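Local coordinates for protein alpha-ketoglutarate-dependent non-heme iron oxygenase EasH (PDB 5M0T) that acts as an iron(II)- and 2-oxoglutarate-dependent oxygenase, probably carrying out an oxidative step in the biosynthesis of the ergot alkaloid cycloclavine, at residues A[89-94]-A[223-228]; A[241-246]-A[257-262]; A[50-55]-A[78-83]; A[138-143]-A[232-237]. All blocks are in the same frame, centred on the assembly; numbering follows the deposited sequence.

Contact 1 of 4, residues A[89-94]-A[223-228]; sequences DELMND and RGFPLI
Leu91, on the short helix 85-91, faces Phe225 and Leu227 of a core beta strand, and Met92 beside it adds a second apolar finger. Leu91 and Phe225 approach from opposite directions, and the leucine comes to the edge of the ring. Its CD1 lies in the plane of the phenyl group, 3.5 Å from Phe225 CE2 and equally near Phe225 CZ, so the methyl abuts the rim of the aromatic group. The same methyl lies 4.4 Å from Leu227 CD1. Leu227 holds its CG anti to the backbone N (chi1 -175°), which reaches the side chain out from the strand to Met92. The two meet tip to tip, with Met92 CE 3.9 Å from Leu227 CD1. The methionine gets its methyl there by bending at chi2 and chi3. All four side chains are buried and the contact is wholly apolar, a worked case of a short helix seated on a sheet face by methyl and ring contacts.

Behind this surface the chain turns sharply. A type I beta turn runs from Leu91 to Asp94, and Asn93 ND2 donates a nearly straight bond to Asp89 O (2.7 Å), approaching from above the carbonyl plane. Asp94 then caps the next helix, 95-105, through Leu97 N.

Strand 222-231 lies between strands 112-122 and 152-158 in the large sheet of this cupin-clan fold. Phe225 reaches Ser117 on the first and Thr157 on the second, while Met92 also rests on Ala255 of helix 253-258, which places the helix 85-91 region between sheet and helix.

Contact 2 of 4, residues A[241-246]-A[257-262]; sequences VALPRE and KMVGWR
Leu243 sets CG beside its backbone N, anti to the carbonyl carbon (chi1 -54°), a setting that, with the second torsion extended, brings CD1 against Val259, whose CG2 sits between backbone N and carbonyl carbon. The two side chains cross at about a right angle, Leu243 CD1 lying 3.7 Å from Val259 CG2 and 3.8 Å from Val259 CB. The indole of Trp261 lies against the base of the leucine. Its NE1 is 3.9 Å from Leu243 CB, while the far, benzo side of the ring system comes up to the backbone, with Trp261 CZ2 3.5 Å from Leu243 O. Farther along the indole, Arg245 CB lies 4.2 Å from Trp261 CH2. The indole N-H is satisfied just outside the contact, NE1 bonding to Ser240 O. Arg245 turns its guanidinium elsewhere, NE pairing with Glu249 and NH2 with Ile283 O.

Trp261 also packs on Val241 of the second subunit, so the cluster borders the dimer contact. Such an arrangement exemplifies a short excursion of two small helices, 245-248 and 253-258, whose outer ends are brought together by Leu243, Val259 and Trp261.

Contact 3 of 4, residues A[50-55]-A[78-83]; sequences GEIDPH and SSLPLF
Ile52 and Leu80 form the compact half of a contact in which the end of helix 42-52 packs against a turn at the margin of the cupin-type beta core. Their side chains cross at about a right angle, and Ile52 CD1 touches Leu80 CD2 at 3.8 Å. The isoleucine bends at its second torsion (chi2 -56°), which carries CD1 over to the leucine. Both residues are buried: each lies on Val119 of strand 112-122, and Leu80 also touches the Phe225 ring. The turn that presents Leu80 is a type I beta turn from Ser79 to Leu82, closed by a bond of 3.1 Å from Leu82 N to Ser79 O.

The other half is more open to solvent, though its rings come close. His55, at the end of a 3-10 segment that follows the helix, is exposed, and Phe83 is only partly buried, although Phe83 buries more surface here than any other residue. The two rings are inclined at 46° with centroids 4.7 Å apart, an oblique pairing rather than a regular stack. Leu82 CB sits over the centre of one phenyl face, and Tyr274 of the second subunit also packs on Phe83.

Beside the contact, the Glu51 carboxylate reaches the start of helix 85-91, OE1 bonding with Ser84 OG and Leu86 N and OE2 with Lys85 N, which fixes its rotation. On the solvent side the nearest approach is that of Phe83 CD1, which lies over one face of the imidazole, toward its rim, 3.5 Å from His55 ND1.

Contact 4 of 4, residues A[138-143]-A[232-237]; sequences IPICTT and CQFTPV
A buried apolar pocket for one phenyl ring, with an oblique sulfur-aromatic contact, is formed where Ile138, Ile140 and Cys141 receive Phe234. Ile138 supplies the lid. Its CD1 lies over one face of the Phe234 ring, 4.2 Å from the centroid and 23° off the ring normal, a CH-pi contact, while its other branch, CG2, is 3.7 Å from Phe234 CE1. Ile140 crosses the phenylalanine at about a right angle. Its CG2 comes within 3.6 Å of Phe234 CE1, whereas CG1, anti to the backbone N (chi1 -174°), carries the rest of the chain away. Cys141 SG is 4.8 Å from the Phe234 ring centroid. On the opposite face Gln233 CG is centred 3.6 Å above the ring plane, so the phenyl group is held between its own neighbour in sequence and Ile138.

Gln233 then reaches out of the subunit, its OE1 bonding with Ile140 N of the second copy. Ile138 occupies the N-cap position of helix 139-144, shortly after the iron ligands His132 and Glu134, and also packs on Ser151. Phe234 stands on the loop that leaves strand 222-231, a loop whose Pro236 and Val237 lie against strand 112-122.

From the N terminus, contact 3 is the first to close, bringing the turn at 78-83 back to the end of helix 42-52. Contact 1 opens at 89-94 and closes only when the chain returns along strand 222-231. Contact 4 opens inside that interval, at 138-143, and closes just beyond it, at 232-237, so contacts 1 and 4 cross. Contact 2 follows as a short local closure. Contacts 1, 2 and 3 touch mutually: Met92 packs on Met258, Pro81 meets Leu243 and Val259, and Arg223 forms a salt bridge with Asp53. Contacts 1 and 3 tie helices 85-91 and 42-52 to the large sheet; contact 2 packs on both. Contacts 2, 3 and 4 border the second subunit.

Contact 1 of 4, residues A[89-94]-A[223-228]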
loop_
_atom_site.group_PDB
_atom_site.type_symbol
_atom_site.label_atom_id
_atom_site.label_comp_id
_atom_site.label_asym_id
_atom_site.label_seq_id
_atom_site.Cartn_x
_atom_site.Cartn_y
_atom_site.Cartn_z
ATOM N N ASP A 89 -12.539 18.899 2.777
ATOM C CA ASP A 89 -13.684 19.004 3.709
ATOM C C ASP A 89 -15.013 18.464 3.169
ATOM O O ASP A 89 -15.765 17.853 3.915
ATOM C CB ASP A 89 -13.908 20.461 4.102
ATOM C CG ASP A 89 -12.719 21.087 4.803
ATOM O OD1 ASP A 89 -11.702 20.404 5.036
ATOM O OD2 ASP A 89 -12.814 22.297 5.129
ATOM N N GLU A 90 -15.313 18.710 1.894
ATOM C CA GLU A 90 -16.600 18.322 1.309
ATOM C C GLU A 90 -16.523 16.932 0.674
ATOM O O GLU A 90 -17.275 16.043 1.048
ATOM C CB GLU A 90 -17.094 19.387 0.316
ATOM C CG GLU A 90 -17.077 20.801 0.913
ATOM C CD GLU A 90 -17.850 21.864 0.123
ATOM O OE1 GLU A 90 -18.870 21.558 -0.538
ATOM O OE2 GLU A 90 -17.441 23.042 0.187
ATOM N N LEU A 91 -15.584 16.730 -0.242
ATOM C CA LEU A 91 -15.477 15.456 -0.971
ATOM C C LEU A 91 -14.973 14.280 -0.119
ATOM O O LEU A 91 -15.514 13.168 -0.211
ATOM C CB LEU A 91 -14.595 15.610 -2.203
ATOM C CG LEU A 91 -15.144 16.589 -3.236
ATOM C CD1 LEU A 91 -14.095 16.822 -4.315
ATOM C CD2 LEU A 91 -16.454 16.084 -3.839
ATOM N N MET A 92 -13.961 14.514 0.710
ATOM C CA MET A 92 -13.442 13.458 1.572
ATOM C C MET A 92 -14.381 13.085 2.737
ATOM O O MET A 92 -14.113 12.091 3.422
ATOM C CB MET A 92 -12.034 13.791 2.088
ATOM C CG MET A 92 -10.933 13.711 1.033
ATOM S SD MET A 92 -10.830 12.125 0.155
ATOM C CE MET A 92 -11.820 12.452 -1.310
ATOM N N ASN A 93 -15.466 13.844 2.949
ATOM C CA ASN A 93 -16.514 13.473 3.903
ATOM C C ASN A 93 -17.865 13.164 3.251
ATOM O O ASN A 93 -18.875 13.055 3.944
ATOM C CB ASN A 93 -16.693 14.609 4.903
ATOM C CG ASN A 93 -15.475 14.809 5.760
ATOM O OD1 ASN A 93 -15.147 13.952 6.604
ATOM N ND2 ASN A 93 -14.788 15.932 5.558
ATOM N N ASP A 94 -17.903 13.023 1.931
ATOM C CA ASP A 94 -19.168 12.819 1.225
ATOM C C ASP A 94 -19.787 11.446 1.542
ATOM O O ASP A 94 -19.186 10.406 1.275
ATOM C CB ASP A 94 -18.962 12.950 -0.284
ATOM C CG ASP A 94 -20.262 13.064 -1.035
ATOM O OD1 ASP A 94 -20.675 12.087 -1.687
ATOM O OD2 ASP A 94 -20.908 14.128 -0.955
ATOM N N ARG A 223 -12.593 19.684 -19.064
ATOM C CA ARG A 223 -11.971 19.478 -17.755
ATOM C C ARG A 223 -12.689 18.374 -16.987
ATOM O O ARG A 223 -13.868 18.506 -16.672
ATOM C CB ARG A 223 -11.987 20.767 -16.939
ATOM C CG ARG A 223 -11.354 20.604 -15.560
ATOM C CD ARG A 223 -10.712 21.853 -14.967
ATOM N NE ARG A 223 -11.337 23.127 -15.322
ATOM C CZ ARG A 223 -11.032 24.294 -14.749
ATOM N NH1 ARG A 223 -10.121 24.376 -13.773
ATOM N NH2 ARG A 223 -11.660 25.396 -15.145
ATOM N N GLY A 224 -11.975 17.291 -16.707
ATOM C CA GLY A 224 -12.484 16.185 -15.896
ATOM C C GLY A 224 -11.799 16.130 -14.546
ATOM O O GLY A 224 -10.747 16.746 -14.358
ATOM N N PHE A 225 -12.385 15.376 -13.616
ATOM C CA PHE A 225 -11.903 15.306 -12.232
ATOM C C PHE A 225 -11.969 13.870 -11.729
ATOM O O PHE A 225 -12.942 13.493 -11.079
ATOM C CB PHE A 225 -12.758 16.268 -11.392
ATOM C CG PHE A 225 -12.520 16.216 -9.913
ATOM C CD1 PHE A 225 -11.285 15.910 -9.367
ATOM C CD2 PHE A 225 -13.558 16.528 -9.049
ATOM C CE1 PHE A 225 -11.102 15.880 -7.998
ATOM C CE2 PHE A 225 -13.379 16.499 -7.684
ATOM C CZ PHE A 225 -12.151 16.174 -7.157
ATOM N N PRO A 226 -10.969 13.037 -12.085
ATOM C CA PRO A 226 -10.902 11.688 -11.533
ATOM C C PRO A 226 -10.550 11.703 -10.060
ATOM O O PRO A 226 -9.620 12.381 -9.660
ATOM C CB PRO A 226 -9.765 11.026 -12.329
ATOM C CG PRO A 226 -8.973 12.169 -12.873
ATOM C CD PRO A 226 -10.024 13.185 -13.208
ATOM N N LEU A 227 -11.301 10.958 -9.265
ATOM C CA LEU A 227 -11.014 10.792 -7.863
ATOM C C LEU A 227 -11.082 9.297 -7.614
ATOM O O LEU A 227 -12.163 8.692 -7.693
ATOM C CB LEU A 227 -12.044 11.582 -7.043
ATOM C CG LEU A 227 -11.906 11.682 -5.527
ATOM C CD1 LEU A 227 -12.942 12.684 -5.025
ATOM C CD2 LEU A 227 -12.100 10.335 -4.834
ATOM N N ILE A 228 -9.932 8.694 -7.322
ATOM C CA ILE A 228 -9.844 7.238 -7.249
ATOM C C ILE A 228 -9.625 6.780 -5.814
ATOM O O ILE A 228 -8.607 7.102 -5.193
ATOM C CB ILE A 228 -8.761 6.687 -8.191
ATOM C CG1 ILE A 228 -8.850 7.376 -9.561
ATOM C CG2 ILE A 228 -8.904 5.186 -8.335
ATOM C CD1 ILE A 228 -7.814 6.924 -10.576
#

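Contact 2 of 4, residues A[241-246]-A[257-262]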
loop_
_atom_site.group_PDB
_atom_site.type_symbol
_atom_site.label_atom_id
_atom_site.label_comp_id
_atom_site.label_asym_id
_atom_site.label_seq_id
_atom_site.Cartn_x
_atom_site.Cartn_y
_atom_site.Cartn_z
ATOM N N VAL A 241 3.044 11.584 2.879
ATOM C CA VAL A 241 4.149 12.389 3.430
ATOM C C VAL A 241 4.349 13.755 2.757
ATOM O O VAL A 241 5.075 14.568 3.293
ATOM C CB VAL A 241 5.518 11.664 3.403
ATOM C CG1 VAL A 241 5.469 10.382 4.209
ATOM C CG2 VAL A 241 5.996 11.409 1.974
ATOM N N ALA A 242 3.739 14.000 1.600
ATOM C CA ALA A 242 3.753 15.334 0.975
ATOM C C ALA A 242 2.892 16.371 1.712
ATOM O O ALA A 242 3.112 17.569 1.558
ATOM C CB ALA A 242 3.318 15.241 -0.481
ATOM N N LEU A 243 1.920 15.910 2.500
ATOM C CA LEU A 243 1.027 16.810 3.228
ATOM C C LEU A 243 1.702 17.303 4.497
ATOM O O LEU A 243 2.222 16.490 5.262
ATOM C CB LEU A 243 -0.296 16.100 3.569
ATOM C CG LEU A 243 -1.042 15.457 2.393
ATOM C CD1 LEU A 243 -2.293 14.744 2.852
ATOM C CD2 LEU A 243 -1.371 16.507 1.335
ATOM N N PRO A 244 1.729 18.635 4.710
ATOM C CA PRO A 244 2.197 19.105 6.015
ATOM C C PRO A 244 1.196 18.746 7.122
ATOM O O PRO A 244 -0.012 18.740 6.898
ATOM C CB PRO A 244 2.320 20.630 5.840
ATOM C CG PRO A 244 1.478 20.974 4.663
ATOM C CD PRO A 244 1.424 19.755 3.792
ATOM N N ARG A 245 1.717 18.441 8.304
ATOM C CA ARG A 245 0.880 18.122 9.457
ATOM C C ARG A 245 -0.154 19.218 9.757
ATOM O O ARG A 245 -1.328 18.909 9.971
ATOM C CB ARG A 245 1.757 17.858 10.679
ATOM C CG ARG A 245 0.965 17.495 11.918
ATOM C CD ARG A 245 1.733 16.581 12.834
ATOM N NE ARG A 245 0.967 16.373 14.050
ATOM C CZ ARG A 245 1.287 15.532 15.026
ATOM N NH1 ARG A 245 2.375 14.766 14.958
ATOM N NH2 ARG A 245 0.493 15.453 16.081
ATOM N N GLU A 246 0.284 20.480 9.742
ATOM C CA GLU A 246 -0.594 21.645 9.973
ATOM C C GLU A 246 -1.882 21.607 9.134
ATOM O O GLU A 246 -2.967 21.874 9.647
ATOM C CB GLU A 246 0.199 22.954 9.755
ATOM C CG GLU A 246 -0.573 24.242 9.426
ATOM C CD GLU A 246 -0.503 24.643 7.942
ATOM O OE1 GLU A 246 -0.330 25.850 7.664
ATOM O OE2 GLU A 246 -0.608 23.770 7.046
ATOM N N LYS A 257 -8.090 9.997 7.455
ATOM C CA LYS A 257 -7.905 8.597 7.135
ATOM C C LYS A 257 -7.817 8.341 5.629
ATOM O O LYS A 257 -7.056 7.477 5.210
ATOM C CB LYS A 257 -9.041 7.784 7.729
ATOM C CG LYS A 257 -8.888 6.279 7.637
ATOM C CD LYS A 257 -10.021 5.610 8.408
ATOM C CE LYS A 257 -10.020 4.110 8.184
ATOM N NZ LYS A 257 -11.238 3.457 8.745
ATOM N N MET A 258 -8.598 9.079 4.840
ATOM C CA MET A 258 -8.578 8.953 3.382
ATOM C C MET A 258 -7.236 9.391 2.782
ATOM O O MET A 258 -6.745 8.763 1.859
ATOM C CB MET A 258 -9.693 9.787 2.729
ATOM C CG MET A 258 -11.122 9.380 3.060
ATOM S SD MET A 258 -11.436 7.648 2.749
ATOM C CE MET A 258 -11.167 6.941 4.381
ATOM N N VAL A 259 -6.659 10.462 3.318
ATOM C CA VAL A 259 -5.417 11.015 2.798
ATOM C C VAL A 259 -4.140 10.435 3.433
ATOM O O VAL A 259 -3.068 11.017 3.291
ATOM C CB VAL A 259 -5.423 12.566 2.854
ATOM C CG1 VAL A 259 -6.650 13.127 2.139
ATOM C CG2 VAL A 259 -5.342 13.102 4.276
ATOM N N GLY A 260 -4.244 9.314 4.143
ATOM C CA GLY A 260 -3.071 8.554 4.573
ATOM C C GLY A 260 -2.403 8.999 5.859
ATOM O O GLY A 260 -1.201 8.790 6.027
ATOM N N TRP A 261 -3.160 9.594 6.783
ATOM C CA TRP A 261 -2.631 9.960 8.103
ATOM C C TRP A 261 -3.284 9.227 9.300
ATOM O O TRP A 261 -3.032 9.594 10.459
ATOM C CB TRP A 261 -2.707 11.474 8.281
ATOM C CG TRP A 261 -1.569 12.184 7.641
ATOM C CD1 TRP A 261 -1.395 12.422 6.314
ATOM C CD2 TRP A 261 -0.434 12.736 8.301
ATOM N NE1 TRP A 261 -0.228 13.097 6.104
ATOM C CE2 TRP A 261 0.391 13.304 7.303
ATOM C CE3 TRP A 261 -0.033 12.810 9.639
ATOM C CZ2 TRP A 261 1.598 13.937 7.592
ATOM C CZ3 TRP A 261 1.178 13.451 9.932
ATOM C CH2 TRP A 261 1.980 14.004 8.904
ATOM N N ARG A 262 -4.083 8.189 9.045
ATOM C CA ARG A 262 -4.584 7.333 10.126
ATOM C C ARG A 262 -4.455 5.865 9.780
ATOM O O ARG A 262 -4.256 5.485 8.624
ATOM C CB ARG A 262 -6.050 7.654 10.470
ATOM C CG ARG A 262 -6.222 8.831 11.408
ATOM C CD ARG A 262 -7.630 9.400 11.399
ATOM N NE ARG A 262 -7.698 10.653 12.146
ATOM C CZ ARG A 262 -7.807 10.760 13.472
ATOM N NH1 ARG A 262 -7.855 9.695 14.276
ATOM N NH2 ARG A 262 -7.852 11.964 14.007
#

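Contact 3 of 4, residues A[50-55]-A[78-83]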
loop_
_atom_site.group_PDB
_atom_site.type_symbol
_atom_site.label_atom_id
_atom_site.label_comp_id
_atom_site.label_asym_id
_atom_site.label_seq_id
_atom_site.Cartn_x
_atom_site.Cartn_y
_atom_site.Cartn_z
ATOM N N GLY A 50 -12.651 27.441 -9.058
ATOM C CA GLY A 50 -11.997 28.633 -8.510
ATOM C C GLY A 50 -10.705 28.323 -7.765
ATOM O O GLY A 50 -9.683 28.965 -8.004
ATOM N N GLU A 51 -10.756 27.322 -6.880
ATOM C CA GLU A 51 -9.579 26.854 -6.121
ATOM C C GLU A 51 -8.481 26.248 -7.015
ATOM O O GLU A 51 -7.292 26.461 -6.778
ATOM C CB GLU A 51 -9.992 25.817 -5.049
ATOM C CG GLU A 51 -10.833 26.378 -3.902
ATOM C CD GLU A 51 -10.922 25.452 -2.681
ATOM O OE1 GLU A 51 -11.355 24.274 -2.808
ATOM O OE2 GLU A 51 -10.557 25.917 -1.573
ATOM N N ILE A 52 -8.893 25.484 -8.022
ATOM C CA ILE A 52 -7.971 24.729 -8.891
ATOM C C ILE A 52 -7.223 25.586 -9.928
ATOM O O ILE A 52 -6.026 25.373 -10.150
ATOM C CB ILE A 52 -8.724 23.568 -9.602
ATOM C CG1 ILE A 52 -9.077 22.483 -8.581
ATOM C CG2 ILE A 52 -7.929 22.966 -10.761
ATOM C CD1 ILE A 52 -7.909 21.910 -7.801
ATOM N N ASP A 53 -7.925 26.535 -10.546
ATOM C CA ASP A 53 -7.404 27.283 -11.709
ATOM C C ASP A 53 -5.901 27.644 -11.647
ATOM O O ASP A 53 -5.133 27.188 -12.504
ATOM C CB ASP A 53 -8.268 28.535 -12.000
ATOM C CG ASP A 53 -9.649 28.189 -12.608
ATOM O OD1 ASP A 53 -10.513 29.093 -12.624
ATOM O OD2 ASP A 53 -9.891 27.035 -13.051
ATOM N N PRO A 54 -5.465 28.385 -10.606
ATOM C CA PRO A 54 -4.093 28.899 -10.633
ATOM C C PRO A 54 -2.924 27.893 -10.495
ATOM O O PRO A 54 -1.778 28.317 -10.659
ATOM C CB PRO A 54 -4.068 29.904 -9.463
ATOM C CG PRO A 54 -5.494 30.098 -9.056
ATOM C CD PRO A 54 -6.153 28.797 -9.370
ATOM N N HIS A 55 -3.176 26.610 -10.228
ATOM C CA HIS A 55 -2.080 25.626 -10.061
ATOM C C HIS A 55 -1.849 24.671 -11.260
ATOM O O HIS A 55 -0.942 23.819 -11.199
ATOM C CB HIS A 55 -2.313 24.769 -8.806
ATOM C CG HIS A 55 -2.520 25.546 -7.548
ATOM N ND1 HIS A 55 -1.485 25.898 -6.712
ATOM C CD2 HIS A 55 -3.647 26.031 -6.980
ATOM C CE1 HIS A 55 -1.967 26.586 -5.691
ATOM N NE2 HIS A 55 -3.276 26.678 -5.831
ATOM N N SER A 78 -2.339 16.947 -9.507
ATOM C CA SER A 78 -2.659 15.882 -8.570
ATOM C C SER A 78 -2.292 16.311 -7.136
ATOM O O SER A 78 -2.022 17.469 -6.905
ATOM C CB SER A 78 -1.961 14.605 -9.014
ATOM O OG SER A 78 -2.418 14.243 -10.302
ATOM N N SER A 79 -2.315 15.395 -6.174
ATOM C CA SER A 79 -2.155 15.748 -4.751
ATOM C C SER A 79 -3.046 16.963 -4.377
ATOM O O SER A 79 -2.571 17.990 -3.858
ATOM C CB SER A 79 -0.670 15.991 -4.438
ATOM O OG SER A 79 0.118 14.870 -4.819
ATOM N N LEU A 80 -4.338 16.817 -4.682
ATOM C CA LEU A 80 -5.348 17.872 -4.541
ATOM C C LEU A 80 -5.795 18.160 -3.097
ATOM O O LEU A 80 -6.423 19.185 -2.864
ATOM C CB LEU A 80 -6.588 17.552 -5.380
ATOM C CG LEU A 80 -6.412 17.401 -6.896
ATOM C CD1 LEU A 80 -7.705 16.952 -7.561
ATOM C CD2 LEU A 80 -5.936 18.704 -7.508
ATOM N N PRO A 81 -5.486 17.275 -2.130
ATOM C CA PRO A 81 -5.612 17.740 -0.745
ATOM C C PRO A 81 -4.752 18.967 -0.417
ATOM O O PRO A 81 -5.121 19.769 0.457
ATOM C CB PRO A 81 -5.147 16.534 0.063
ATOM C CG PRO A 81 -5.559 15.372 -0.760
ATOM C CD PRO A 81 -5.322 15.809 -2.183
ATOM N N LEU A 82 -3.629 19.119 -1.117
ATOM C CA LEU A 82 -2.720 20.249 -0.892
ATOM C C LEU A 82 -3.264 21.573 -1.435
ATOM O O LEU A 82 -2.882 22.631 -0.950
ATOM C CB LEU A 82 -1.343 19.966 -1.521
ATOM C CG LEU A 82 -0.150 20.178 -0.581
ATOM C CD1 LEU A 82 1.112 19.748 -1.318
ATOM C CD2 LEU A 82 -0.025 21.610 -0.051
ATOM N N PHE A 83 -4.167 21.510 -2.418
ATOM C CA PHE A 83 -4.613 22.687 -3.175
ATOM C C PHE A 83 -6.089 23.074 -3.005
ATOM O O PHE A 83 -6.465 24.179 -3.396
ATOM C CB PHE A 83 -4.311 22.485 -4.660
ATOM C CG PHE A 83 -2.879 22.095 -4.939
ATOM C CD1 PHE A 83 -1.848 23.022 -4.808
ATOM C CD2 PHE A 83 -2.550 20.793 -5.325
ATOM C CE1 PHE A 83 -0.528 22.679 -5.059
ATOM C CE2 PHE A 83 -1.223 20.439 -5.573
ATOM C CZ PHE A 83 -0.213 21.388 -5.450
#

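Contact 4 of 4, residues A[138-143]-A[232-237]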
loop_
_atom_site.group_PDB
_atom_site.type_symbol
_atom_site.label_atom_id
_atom_site.label_comp_id
_atom_site.label_asym_id
_atom_site.label_seq_id
_atom_site.Cartn_x
_atom_site.Cartn_y
_atom_site.Cartn_z
ATOM N N ILE A 138 -1.679 -1.822 -10.416
ATOM C CA ILE A 138 -1.291 -2.726 -9.341
ATOM C C ILE A 138 -0.913 -4.091 -9.946
ATOM O O ILE A 138 -1.766 -4.745 -10.533
ATOM C CB ILE A 138 -2.465 -2.924 -8.369
ATOM C CG1 ILE A 138 -2.900 -1.590 -7.757
ATOM C CG2 ILE A 138 -2.126 -3.956 -7.290
ATOM C CD1 ILE A 138 -4.298 -1.662 -7.146
ATOM N N PRO A 139 0.359 -4.534 -9.801
ATOM C CA PRO A 139 0.779 -5.757 -10.527
ATOM C C PRO A 139 0.008 -7.065 -10.200
ATOM O O PRO A 139 -0.261 -7.844 -11.099
ATOM C CB PRO A 139 2.257 -5.905 -10.151
ATOM C CG PRO A 139 2.695 -4.540 -9.802
ATOM C CD PRO A 139 1.510 -3.851 -9.187
ATOM N N ILE A 140 -0.311 -7.311 -8.935
ATOM C CA ILE A 140 -1.101 -8.494 -8.580
ATOM C C ILE A 140 -2.488 -8.483 -9.250
ATOM O O ILE A 140 -2.973 -9.531 -9.639
ATOM C CB ILE A 140 -1.208 -8.691 -7.039
ATOM C CG1 ILE A 140 -1.913 -10.005 -6.663
ATOM C CG2 ILE A 140 -1.978 -7.560 -6.373
ATOM C CD1 ILE A 140 -1.394 -11.240 -7.353
ATOM N N CYS A 141 -3.099 -7.316 -9.421
ATOM C CA CYS A 141 -4.394 -7.222 -10.113
ATOM C C CYS A 141 -4.304 -7.490 -11.623
ATOM O O CYS A 141 -5.231 -8.036 -12.210
ATOM C CB CYS A 141 -5.043 -5.856 -9.886
ATOM S SG CYS A 141 -5.531 -5.503 -8.189
ATOM N N THR A 142 -3.200 -7.088 -12.242
ATOM C CA THR A 142 -2.922 -7.411 -13.638
ATOM C C THR A 142 -2.783 -8.909 -13.840
ATOM O O THR A 142 -3.271 -9.450 -14.821
ATOM C CB THR A 142 -1.637 -6.701 -14.113
ATOM O OG1 THR A 142 -1.815 -5.290 -13.985
ATOM C CG2 THR A 142 -1.306 -7.032 -15.567
ATOM N N THR A 143 -2.121 -9.571 -12.913
ATOM C CA THR A 143 -1.928 -11.024 -12.976
ATOM C C THR A 143 -3.246 -11.798 -12.862
ATOM O O THR A 143 -3.477 -12.761 -13.594
ATOM C CB THR A 143 -0.975 -11.466 -11.852
ATOM O OG1 THR A 143 0.295 -10.846 -12.062
ATOM C CG2 THR A 143 -0.815 -12.996 -11.805
ATOM N N CYS A 232 -7.390 -0.514 1.080
ATOM C CA CYS A 232 -6.298 -0.052 1.946
ATOM C C CYS A 232 -5.031 -0.930 1.940
ATOM O O CYS A 232 -3.952 -0.440 2.290
ATOM C CB CYS A 232 -6.775 0.149 3.379
ATOM S SG CYS A 232 -7.190 -1.386 4.232
ATOM N N GLN A 233 -5.166 -2.202 1.558
ATOM C CA GLN A 233 -4.008 -3.111 1.441
ATOM C C GLN A 233 -3.011 -2.703 0.329
ATOM O O GLN A 233 -1.867 -3.145 0.361
ATOM C CB GLN A 233 -4.446 -4.562 1.228
ATOM C CG GLN A 233 -4.981 -4.860 -0.170
ATOM C CD GLN A 233 -5.658 -6.227 -0.265
ATOM O OE1 GLN A 233 -5.097 -7.241 0.148
ATOM N NE2 GLN A 233 -6.869 -6.259 -0.822
ATOM N N PHE A 234 -3.459 -1.890 -0.636
ATOM C CA PHE A 234 -2.597 -1.407 -1.731
ATOM C C PHE A 234 -2.074 0.014 -1.509
ATOM O O PHE A 234 -2.829 0.940 -1.152
ATOM C CB PHE A 234 -3.310 -1.480 -3.083
ATOM C CG PHE A 234 -3.763 -2.858 -3.440
ATOM C CD1 PHE A 234 -2.838 -3.861 -3.670
ATOM C CD2 PHE A 234 -5.131 -3.173 -3.500
ATOM C CE1 PHE A 234 -3.257 -5.150 -3.992
ATOM C CE2 PHE A 234 -5.551 -4.458 -3.810
ATOM C CZ PHE A 234 -4.614 -5.450 -4.062
ATOM N N THR A 235 -0.772 0.169 -1.742
ATOM C CA THR A 235 -0.079 1.434 -1.603
ATOM C C THR A 235 -0.724 2.504 -2.496
ATOM O O THR A 235 -0.985 2.259 -3.669
ATOM C CB THR A 235 1.414 1.275 -1.967
ATOM O OG1 THR A 235 1.999 0.220 -1.177
ATOM C CG2 THR A 235 2.178 2.566 -1.723
ATOM N N PRO A 236 -1.005 3.690 -1.936
ATOM C CA PRO A 236 -1.485 4.799 -2.749
ATOM C C PRO A 236 -0.492 5.304 -3.816
ATOM O O PRO A 236 0.723 5.316 -3.591
ATOM C CB PRO A 236 -1.722 5.906 -1.715
ATOM C CG PRO A 236 -1.990 5.188 -0.444
ATOM C CD PRO A 236 -1.095 3.989 -0.495
ATOM N N VAL A 237 -1.016 5.737 -4.953
ATOM C CA VAL A 237 -0.200 6.390 -5.969
ATOM C C VAL A 237 0.358 7.732 -5.454
ATOM O O VAL A 237 1.507 8.076 -5.752
ATOM C CB VAL A 237 -0.987 6.570 -7.282
ATOM C CG1 VAL A 237 -0.239 7.469 -8.255
ATOM C CG2 VAL A 237 -1.253 5.212 -7.920
#